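Local structure of virulence factor (Pectobacterium carotovorum, 2W3Y) at residues Asp31-Leu36 and Ala77-Ala82; Glu87-Asp92 and Asn167-Tyr172; Leu12-Ile17 and Lys95-Gln100. The protein is an S-palmitoylated virulence factor of a Drosophila pathogen that binds to lipid vesicles. All coordinates share one frame; numbering follows the deposited sequence.

How the interactions relate
The three contacts lie on one side of the chain's centre, where helices 9-18, 57-81 and 91-105 gather. Centres of interactions 1 and 2 are about 10 Å apart, those of 1 and 3 about 13 Å, and those of 2 and 3 about 16 Å. Helix 57-81 supplies residues 77-82 to interaction 1. The next helix, 91-105, begins in interaction 2 and continues into interaction 3. Along the chain, interaction 1 closes before interaction 2 opens and is nested within interaction 3, while interactions 2 and 3 cross, their segments alternating. Helix 9-18 packs on both later helices. Together the contacts tie the N-terminal region and the helix pair to strand 166-179, whose other side meets palmitic acid.

Interaction 1 of 3, residues Asp31-Leu36 and Ala77-Ala82; sequences DIVPGL and AVNKKA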
# COMPACT_ATOMS: atom_id res chain seq x y z
N ASP A 31 -10.70 -14.44 -2.97
CA ASP A 31 -10.17 -13.69 -4.12
C ASP A 31 -9.91 -12.23 -3.75
O ASP A 31 -10.67 -11.63 -2.99
CB ASP A 31 -11.14 -13.76 -5.29
CG ASP A 31 -11.24 -15.15 -5.89
OD1 ASP A 31 -10.31 -15.96 -5.69
OD2 ASP A 31 -12.25 -15.42 -6.59
N ILE A 32 -8.83 -11.65 -4.29
CA ILE A 32 -8.53 -10.24 -4.07
C ILE A 32 -8.82 -9.44 -5.32
O ILE A 32 -9.07 -10.01 -6.38
CB ILE A 32 -7.07 -10.00 -3.55
CG1 ILE A 32 -6.02 -10.37 -4.62
CG2 ILE A 32 -6.87 -10.74 -2.19
CD1 ILE A 32 -4.60 -9.86 -4.32
N VAL A 33 -8.82 -8.12 -5.19
CA VAL A 33 -9.11 -7.26 -6.30
C VAL A 33 -7.93 -7.35 -7.28
O VAL A 33 -6.78 -7.17 -6.88
CB VAL A 33 -9.36 -5.81 -5.84
CG1 VAL A 33 -9.45 -4.85 -7.05
CG2 VAL A 33 -10.62 -5.75 -4.93
N PRO A 34 -8.22 -7.68 -8.56
CA PRO A 34 -7.14 -7.83 -9.55
C PRO A 34 -6.30 -6.55 -9.70
O PRO A 34 -6.86 -5.44 -9.76
CB PRO A 34 -7.89 -8.17 -10.84
CG PRO A 34 -9.17 -8.81 -10.34
CD PRO A 34 -9.53 -7.98 -9.15
N GLY A 35 -4.99 -6.72 -9.76
CA GLY A 35 -4.06 -5.59 -9.75
C GLY A 35 -4.19 -4.68 -10.95
O GLY A 35 -4.00 -3.47 -10.84
N LEU A 36 -4.50 -5.25 -12.11
CA LEU A 36 -4.60 -4.44 -13.32
C LEU A 36 -5.81 -4.84 -14.16
O LEU A 36 -5.98 -6.00 -14.51
CB LEU A 36 -3.30 -4.51 -14.12
CG LEU A 36 -3.21 -3.81 -15.48
CD1 LEU A 36 -3.36 -2.30 -15.32
CD2 LEU A 36 -1.91 -4.15 -16.18
N ALA A 77 -12.16 -8.38 1.17
CA ALA A 77 -13.42 -7.76 1.63
C ALA A 77 -14.02 -6.81 0.59
O ALA A 77 -15.22 -6.87 0.29
CB ALA A 77 -13.20 -7.03 2.95
N VAL A 78 -13.17 -5.97 0.01
CA VAL A 78 -13.55 -5.03 -1.05
C VAL A 78 -14.08 -5.76 -2.27
O VAL A 78 -15.13 -5.39 -2.79
CB VAL A 78 -12.37 -4.11 -1.48
CG1 VAL A 78 -12.69 -3.40 -2.81
CG2 VAL A 78 -12.06 -3.10 -0.39
N ASN A 79 -13.34 -6.77 -2.73
CA ASN A 79 -13.70 -7.61 -3.86
C ASN A 79 -15.09 -8.25 -3.72
O ASN A 79 -15.89 -8.25 -4.68
CB ASN A 79 -12.66 -8.72 -4.04
CG ASN A 79 -12.85 -9.48 -5.33
OD1 ASN A 79 -12.73 -8.92 -6.41
ND2 ASN A 79 -13.17 -10.77 -5.21
N LYS A 80 -15.35 -8.79 -2.54
CA LYS A 80 -16.66 -9.32 -2.18
C LYS A 80 -17.72 -8.22 -2.05
O LYS A 80 -18.81 -8.34 -2.63
CB LYS A 80 -16.55 -10.13 -0.87
CG LYS A 80 -17.82 -10.92 -0.50
CD LYS A 80 -18.33 -11.77 -1.68
CE LYS A 80 -19.65 -12.45 -1.34
NZ LYS A 80 -19.47 -13.53 -0.33
N LYS A 81 -17.40 -7.15 -1.34
CA LYS A 81 -18.37 -6.08 -1.06
C LYS A 81 -18.78 -5.28 -2.30
O LYS A 81 -19.93 -4.85 -2.38
CB LYS A 81 -17.84 -5.14 0.05
CG LYS A 81 -18.78 -4.00 0.47
CD LYS A 81 -18.24 -3.30 1.72
CE LYS A 81 -19.00 -2.00 2.04
NZ LYS A 81 -20.44 -2.27 2.34
N ALA A 82 -17.85 -5.07 -3.24
CA ALA A 82 -18.14 -4.28 -4.44
C ALA A 82 -19.32 -4.88 -5.22
O ALA A 82 -19.30 -6.07 -5.52
CB ALA A 82 -16.89 -4.17 -5.35
O HOH W 1 -13.26 -11.74 -2.13
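Asn-79 is the main point where the end of helix 57-81 meets the extended loop 31-36. Its side chain points at the loop and runs alongside Val-33 in the opposite direction. Val-33 CG2 sits 3.6 Å from Asn-79 N and 3.7 Å from Asn-79 CB. The same methyl also touches Val-78, with 3.8 Å between Val-33 CG2 and Val-78 CG1. CG2 of Val-33 therefore packs on two successive residues of the last helical turn.

The amide end of Asn-79 reaches further along the loop. Its CG is anti to the backbone N (chi1 -170°), which carries the amide group past the Asp-31 and Ile-32 carbonyls. Asn-79 ND2 lies 3.6 Å from Asp-31 CB. A water joins the two segments here. It donates to Asp-31 O at 2.7 Å and accepts from Asn-79 ND2 at 3.2 Å. The other end of the amide, OD1, accepts a hydrogen bond from Lys-88 NZ. The two ends thus have different partners, and this fixes which way round the amide is turned.

A second shell positions the loop. Val-33 N is bound by Ser-75 OG, one helical turn before Asn-79, and Val-33 O by Tyr-44 OH on strand 40-49. Trp-94 of helix 91-105 and Val-42 of strand 40-49 also pack against Val-33. The loop is therefore held between helix 57-81 and strand 40-49, just before it enters strand 36-37.

The chemistry divides along the loop. The Val-33 side is buried and apolar, whereas the exposed Asp-31 side is polar and bridged by water. The lysine at OD1 would probably polarise the Asn-79 amide and strengthen ND2 as a donor to the water.

Interaction 2 of 3, residues Glu87-Asp92 and Asn167-Tyr172; sequences EKYHYD and NYLYAY. With PLM (palmitic acid), chain C.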
# COMPACT_ATOMS: atom_id res chain seq x y z
N GLU A 87 -16.67 -0.88 -9.21
CA GLU A 87 -16.66 -0.49 -7.81
C GLU A 87 -15.58 -1.16 -6.96
O GLU A 87 -15.26 -0.67 -5.87
CB GLU A 87 -18.06 -0.70 -7.21
CG GLU A 87 -19.04 0.39 -7.63
CD GLU A 87 -20.47 0.07 -7.21
OE1 GLU A 87 -20.90 0.55 -6.13
OE2 GLU A 87 -21.15 -0.68 -7.95
N LYS A 88 -14.99 -2.25 -7.46
CA LYS A 88 -13.76 -2.80 -6.82
C LYS A 88 -12.61 -1.76 -6.77
O LYS A 88 -11.71 -1.85 -5.92
CB LYS A 88 -13.25 -4.06 -7.54
CG LYS A 88 -14.18 -5.24 -7.49
CD LYS A 88 -13.66 -6.37 -8.39
CE LYS A 88 -14.76 -7.36 -8.76
NZ LYS A 88 -15.17 -8.20 -7.64
N TYR A 89 -12.64 -0.79 -7.67
CA TYR A 89 -11.62 0.26 -7.73
C TYR A 89 -12.12 1.63 -7.22
O TYR A 89 -11.53 2.66 -7.51
CB TYR A 89 -11.04 0.34 -9.16
CG TYR A 89 -10.54 -1.01 -9.63
CD1 TYR A 89 -9.25 -1.45 -9.31
CD2 TYR A 89 -11.37 -1.87 -10.36
CE1 TYR A 89 -8.79 -2.70 -9.72
CE2 TYR A 89 -10.93 -3.14 -10.76
CZ TYR A 89 -9.62 -3.53 -10.44
OH TYR A 89 -9.19 -4.78 -10.81
N HIS A 90 -13.20 1.61 -6.43
CA HIS A 90 -13.72 2.85 -5.84
C HIS A 90 -13.10 3.02 -4.47
O HIS A 90 -13.33 2.20 -3.57
CB HIS A 90 -15.26 2.82 -5.73
CG HIS A 90 -15.96 3.10 -7.02
ND1 HIS A 90 -17.32 3.34 -7.09
CD2 HIS A 90 -15.49 3.20 -8.29
CE1 HIS A 90 -17.65 3.57 -8.35
NE2 HIS A 90 -16.56 3.49 -9.10
N TYR A 91 -12.32 4.08 -4.33
CA TYR A 91 -11.61 4.34 -3.07
C TYR A 91 -12.50 4.33 -1.81
O TYR A 91 -12.09 3.86 -0.74
CB TYR A 91 -10.84 5.65 -3.13
CG TYR A 91 -10.06 5.91 -1.87
CD1 TYR A 91 -8.87 5.22 -1.62
CD2 TYR A 91 -10.53 6.80 -0.89
CE1 TYR A 91 -8.16 5.42 -0.45
CE2 TYR A 91 -9.81 7.00 0.30
CZ TYR A 91 -8.62 6.30 0.49
OH TYR A 91 -7.88 6.46 1.61
N ASP A 92 -13.72 4.84 -1.94
CA ASP A 92 -14.62 4.95 -0.78
C ASP A 92 -14.94 3.60 -0.15
O ASP A 92 -15.11 3.51 1.06
CB ASP A 92 -15.88 5.77 -1.12
CG ASP A 92 -15.61 7.29 -1.20
OD1 ASP A 92 -16.26 7.96 -2.04
OD2 ASP A 92 -14.76 7.82 -0.43
N ASN A 167 -9.16 4.97 -12.48
CA ASN A 167 -8.92 4.87 -11.03
C ASN A 167 -7.64 4.11 -10.68
O ASN A 167 -7.37 3.06 -11.27
CB ASN A 167 -10.11 4.24 -10.31
CG ASN A 167 -11.35 5.15 -10.33
OD1 ASN A 167 -11.26 6.35 -10.10
ND2 ASN A 167 -12.51 4.56 -10.60
N TYR A 168 -6.90 4.62 -9.70
CA TYR A 168 -5.54 4.16 -9.40
C TYR A 168 -5.27 4.23 -7.90
O TYR A 168 -5.25 5.32 -7.31
CB TYR A 168 -4.52 4.98 -10.19
CG TYR A 168 -3.05 4.54 -10.10
CD1 TYR A 168 -2.65 3.23 -10.40
CD2 TYR A 168 -2.07 5.47 -9.76
CE1 TYR A 168 -1.29 2.85 -10.33
CE2 TYR A 168 -0.71 5.12 -9.71
CZ TYR A 168 -0.33 3.80 -9.99
OH TYR A 168 1.02 3.46 -9.95
N LEU A 169 -5.08 3.06 -7.29
CA LEU A 169 -4.92 2.91 -5.84
C LEU A 169 -3.57 2.25 -5.50
O LEU A 169 -3.10 1.40 -6.24
CB LEU A 169 -6.08 2.08 -5.25
CG LEU A 169 -7.56 2.49 -5.45
CD1 LEU A 169 -8.12 2.03 -6.80
CD2 LEU A 169 -8.46 1.95 -4.33
N TYR A 170 -2.96 2.70 -4.40
CA TYR A 170 -1.84 2.03 -3.76
C TYR A 170 -2.37 1.37 -2.49
O TYR A 170 -2.91 2.05 -1.62
CB TYR A 170 -0.71 3.00 -3.41
CG TYR A 170 0.27 3.20 -4.54
CD1 TYR A 170 -0.17 3.69 -5.76
CD2 TYR A 170 1.64 2.89 -4.40
CE1 TYR A 170 0.69 3.87 -6.82
CE2 TYR A 170 2.53 3.08 -5.48
CZ TYR A 170 2.02 3.56 -6.69
OH TYR A 170 2.80 3.78 -7.81
N ALA A 171 -2.25 0.04 -2.42
CA ALA A 171 -2.59 -0.74 -1.23
C ALA A 171 -1.27 -1.35 -0.75
O ALA A 171 -0.78 -2.32 -1.34
CB ALA A 171 -3.60 -1.80 -1.57
N TYR A 172 -0.71 -0.77 0.30
CA TYR A 172 0.67 -1.02 0.65
C TYR A 172 0.98 -0.96 2.13
O TYR A 172 0.12 -0.57 2.93
CB TYR A 172 1.61 -0.08 -0.15
CG TYR A 172 1.61 1.41 0.21
CD1 TYR A 172 2.70 1.99 0.87
CD2 TYR A 172 0.53 2.25 -0.14
CE1 TYR A 172 2.72 3.37 1.19
CE2 TYR A 172 0.54 3.61 0.18
CZ TYR A 172 1.64 4.17 0.83
OH TYR A 172 1.66 5.52 1.14
C1 PLM C . 6.64 5.10 -15.58
O2 PLM C . 6.76 5.04 -16.83
C2 PLM C . 5.41 5.75 -14.95
C3 PLM C . 4.46 4.75 -14.29
C4 PLM C . 3.21 5.42 -13.70
C5 PLM C . 3.48 6.12 -12.37
C6 PLM C . 2.49 7.24 -12.08
C7 PLM C . 2.50 7.63 -10.61
C8 PLM C . 2.09 9.09 -10.36
C9 PLM C . 0.70 9.12 -9.72
CA PLM C . 0.70 9.61 -8.27
CB PLM C . 0.30 8.50 -7.31
CC PLM C . 0.86 8.78 -5.92
CD PLM C . 1.40 7.52 -5.26
CE PLM C . 0.67 7.26 -3.96
CF PLM C . 1.44 6.31 -3.05
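The His-90 ring and the Asn-167 amide stand almost perpendicular, with their planes 87° apart. Asn-167 ND2 approaches His-90 CD2 to 4.0 Å. One face of the imidazole is covered from within its own segment, since Glu-87 CA lies over the ring centre. The two tyrosine rings of segment 87-92 meet Leu-169 at their edges. Leu-169 CD1 is near the plane of the Tyr-89 ring, and Leu-169 CD2 is near that of Tyr-91, 4.3 Å from Tyr-91 CD1. In segment 167-172, the Tyr-170 ring carries palmitic acid on one face. The terminal carbon CF of the lipid sits 3.6 Å from Tyr-170 CG, offset toward the ring rim. At the edge of this ring, in its plane, is Tyr-168 CE2.

These contacts follow the alternation of a beta strand. Strand 166-179 runs between strand 40-49, parallel to it, and strand 185-198, antiparallel. Asn-167 and Leu-169 point toward the connection that leads into helix 91-105. Tyr-168 and Tyr-170 point to the other side of the sheet, where the palmitic acid lies. Tyr-170 OH donates a hydrogen bond of 2.8 Å to Tyr-168 OH, which links the two phenols beside the lipid. Tyr-168 OH is also bonded to Gln-43 OE1.

Between the segments, the Tyr-89 carbonyl is flanked by carbon. Tyr-89 O is 3.5 Å from Asn-167 CB, and it is also 3.5 Å from Leu-169 CD1. CG of Leu-169 lies beside its backbone N (chi1 -57°), which sends CD1 to the Tyr-89 carbonyl and CD2 to Tyr-91 CA. Trp-94, in the first turn of helix 91-105, also packs on Leu-169.

Interaction 3 of 3, residues Leu12-Ile17 and Lys95-Gln100; sequences LYFQNI and KEVSNQ
Tyr-13 and Phe-14 of helix 9-18 meet Glu-96, Val-97 and Gln-100 where two helices pack roughly antiparallel. The axes of the two short segments run 142° apart and approach to 11.2 Å, a separation bridged by large side chains.

Glu-96 comes first. Its CG lies 3.3 Å from Tyr-13 OH, and beyond it the chain bends at chi2. This is a contact with the aliphatic part of the glutamate.

Val-97 follows and splits its methyls between three residues. Val-97 CG1 touches Phe-14 CZ at 3.8 Å. CG2 lies at the edge of the Tyr-13 ring, near its plane, and also approaches Ile-17 CD1. Phe-14 reaches on to Ala-77 and Val-73 of helix 57-81 and meets Phe-246 edge-to-face, so this side of the contact is buried.

Gln-100 closes the segment by covering one face of Tyr-13. The phenol reaches it because Tyr-13 CG is anti to the backbone N. The glutamine amide is tilted 34° from the ring plane. Gln-100 CG makes a CH-pi contact, standing 3.4 Å from the centroid of the Tyr-13 ring and just 6° off the ring normal.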
# COMPACT_ATOMS: atom_id res chain seq x y z
N LEU A 12 -17.28 -9.43 13.25
CA LEU A 12 -18.67 -9.42 12.79
C LEU A 12 -18.85 -8.68 11.45
O LEU A 12 -19.62 -9.11 10.60
CB LEU A 12 -19.59 -8.79 13.85
CG LEU A 12 -19.61 -9.40 15.26
CD1 LEU A 12 -20.47 -8.57 16.21
CD2 LEU A 12 -20.07 -10.86 15.23
N TYR A 13 -18.12 -7.58 11.29
CA TYR A 13 -18.14 -6.79 10.05
C TYR A 13 -17.70 -7.64 8.86
O TYR A 13 -18.36 -7.67 7.81
CB TYR A 13 -17.24 -5.54 10.20
CG TYR A 13 -17.23 -4.69 8.95
CD1 TYR A 13 -18.27 -3.79 8.68
CD2 TYR A 13 -16.19 -4.80 8.01
CE1 TYR A 13 -18.28 -3.02 7.51
CE2 TYR A 13 -16.18 -4.03 6.86
CZ TYR A 13 -17.23 -3.14 6.62
OH TYR A 13 -17.22 -2.39 5.47
N PHE A 14 -16.60 -8.35 9.05
CA PHE A 14 -16.04 -9.22 8.03
C PHE A 14 -16.85 -10.50 7.82
O PHE A 14 -17.00 -10.96 6.68
CB PHE A 14 -14.57 -9.52 8.34
CG PHE A 14 -13.63 -8.43 7.87
CD1 PHE A 14 -13.55 -7.21 8.55
CD2 PHE A 14 -12.85 -8.62 6.73
CE1 PHE A 14 -12.70 -6.18 8.10
CE2 PHE A 14 -11.99 -7.61 6.28
CZ PHE A 14 -11.91 -6.39 6.96
N GLN A 15 -17.41 -11.05 8.91
CA GLN A 15 -18.31 -12.22 8.81
C GLN A 15 -19.49 -11.90 7.89
O GLN A 15 -19.88 -12.73 7.07
CB GLN A 15 -18.79 -12.70 10.21
CG GLN A 15 -19.59 -14.02 10.21
CD GLN A 15 -18.72 -15.30 10.30
OE1 GLN A 15 -18.11 -15.57 11.32
NE2 GLN A 15 -18.70 -16.08 9.23
N ASN A 16 -20.02 -10.70 8.02
CA ASN A 16 -21.16 -10.28 7.21
C ASN A 16 -20.82 -10.09 5.74
O ASN A 16 -21.60 -10.48 4.86
CB ASN A 16 -21.78 -9.00 7.78
CG ASN A 16 -22.95 -8.51 6.96
OD1 ASN A 16 -22.91 -7.42 6.38
ND2 ASN A 16 -24.00 -9.33 6.88
N ILE A 17 -19.65 -9.51 5.46
CA ILE A 17 -19.19 -9.33 4.08
C ILE A 17 -19.13 -10.67 3.35
O ILE A 17 -19.64 -10.80 2.24
CB ILE A 17 -17.85 -8.55 4.02
CG1 ILE A 17 -18.09 -7.06 4.31
CG2 ILE A 17 -17.16 -8.71 2.65
CD1 ILE A 17 -16.82 -6.26 4.55
N LYS A 95 -11.84 2.67 1.80
CA LYS A 95 -11.84 3.45 3.03
C LYS A 95 -12.81 2.89 4.11
O LYS A 95 -12.44 2.80 5.29
CB LYS A 95 -12.12 4.93 2.74
CG LYS A 95 -12.04 5.85 3.96
CD LYS A 95 -12.24 7.32 3.58
CE LYS A 95 -13.70 7.62 3.25
NZ LYS A 95 -13.92 9.05 2.82
N GLU A 96 -14.01 2.50 3.70
CA GLU A 96 -15.00 1.88 4.61
C GLU A 96 -14.43 0.64 5.32
O GLU A 96 -14.61 0.46 6.54
CB GLU A 96 -16.29 1.52 3.84
CG GLU A 96 -17.41 0.79 4.64
CD GLU A 96 -18.28 1.71 5.49
OE1 GLU A 96 -17.95 2.93 5.62
OE2 GLU A 96 -19.31 1.23 6.03
N VAL A 97 -13.72 -0.19 4.57
CA VAL A 97 -13.16 -1.46 5.08
C VAL A 97 -11.95 -1.20 6.00
O VAL A 97 -11.83 -1.82 7.07
CB VAL A 97 -12.83 -2.44 3.91
CG1 VAL A 97 -11.97 -3.62 4.38
CG2 VAL A 97 -14.13 -2.95 3.23
N SER A 98 -11.07 -0.27 5.60
CA SER A 98 -9.95 0.15 6.44
C SER A 98 -10.38 0.80 7.78
O SER A 98 -9.73 0.60 8.79
CB SER A 98 -9.00 1.08 5.66
OG SER A 98 -8.56 0.47 4.46
N ASN A 99 -11.45 1.59 7.76
CA ASN A 99 -12.00 2.21 8.99
C ASN A 99 -12.52 1.17 10.00
O ASN A 99 -12.83 1.51 11.14
CB ASN A 99 -13.12 3.20 8.65
CG ASN A 99 -12.60 4.52 8.09
OD1 ASN A 99 -11.45 4.92 8.34
ND2 ASN A 99 -13.45 5.23 7.36
N GLN A 100 -12.62 -0.08 9.58
CA GLN A 100 -12.98 -1.18 10.46
C GLN A 100 -11.73 -1.85 11.04
O GLN A 100 -11.71 -2.17 12.24
CB GLN A 100 -13.87 -2.19 9.74
CG GLN A 100 -15.22 -1.64 9.33
CD GLN A 100 -16.05 -1.13 10.51
OE1 GLN A 100 -16.43 0.04 10.56
NE2 GLN A 100 -16.33 -2.01 11.47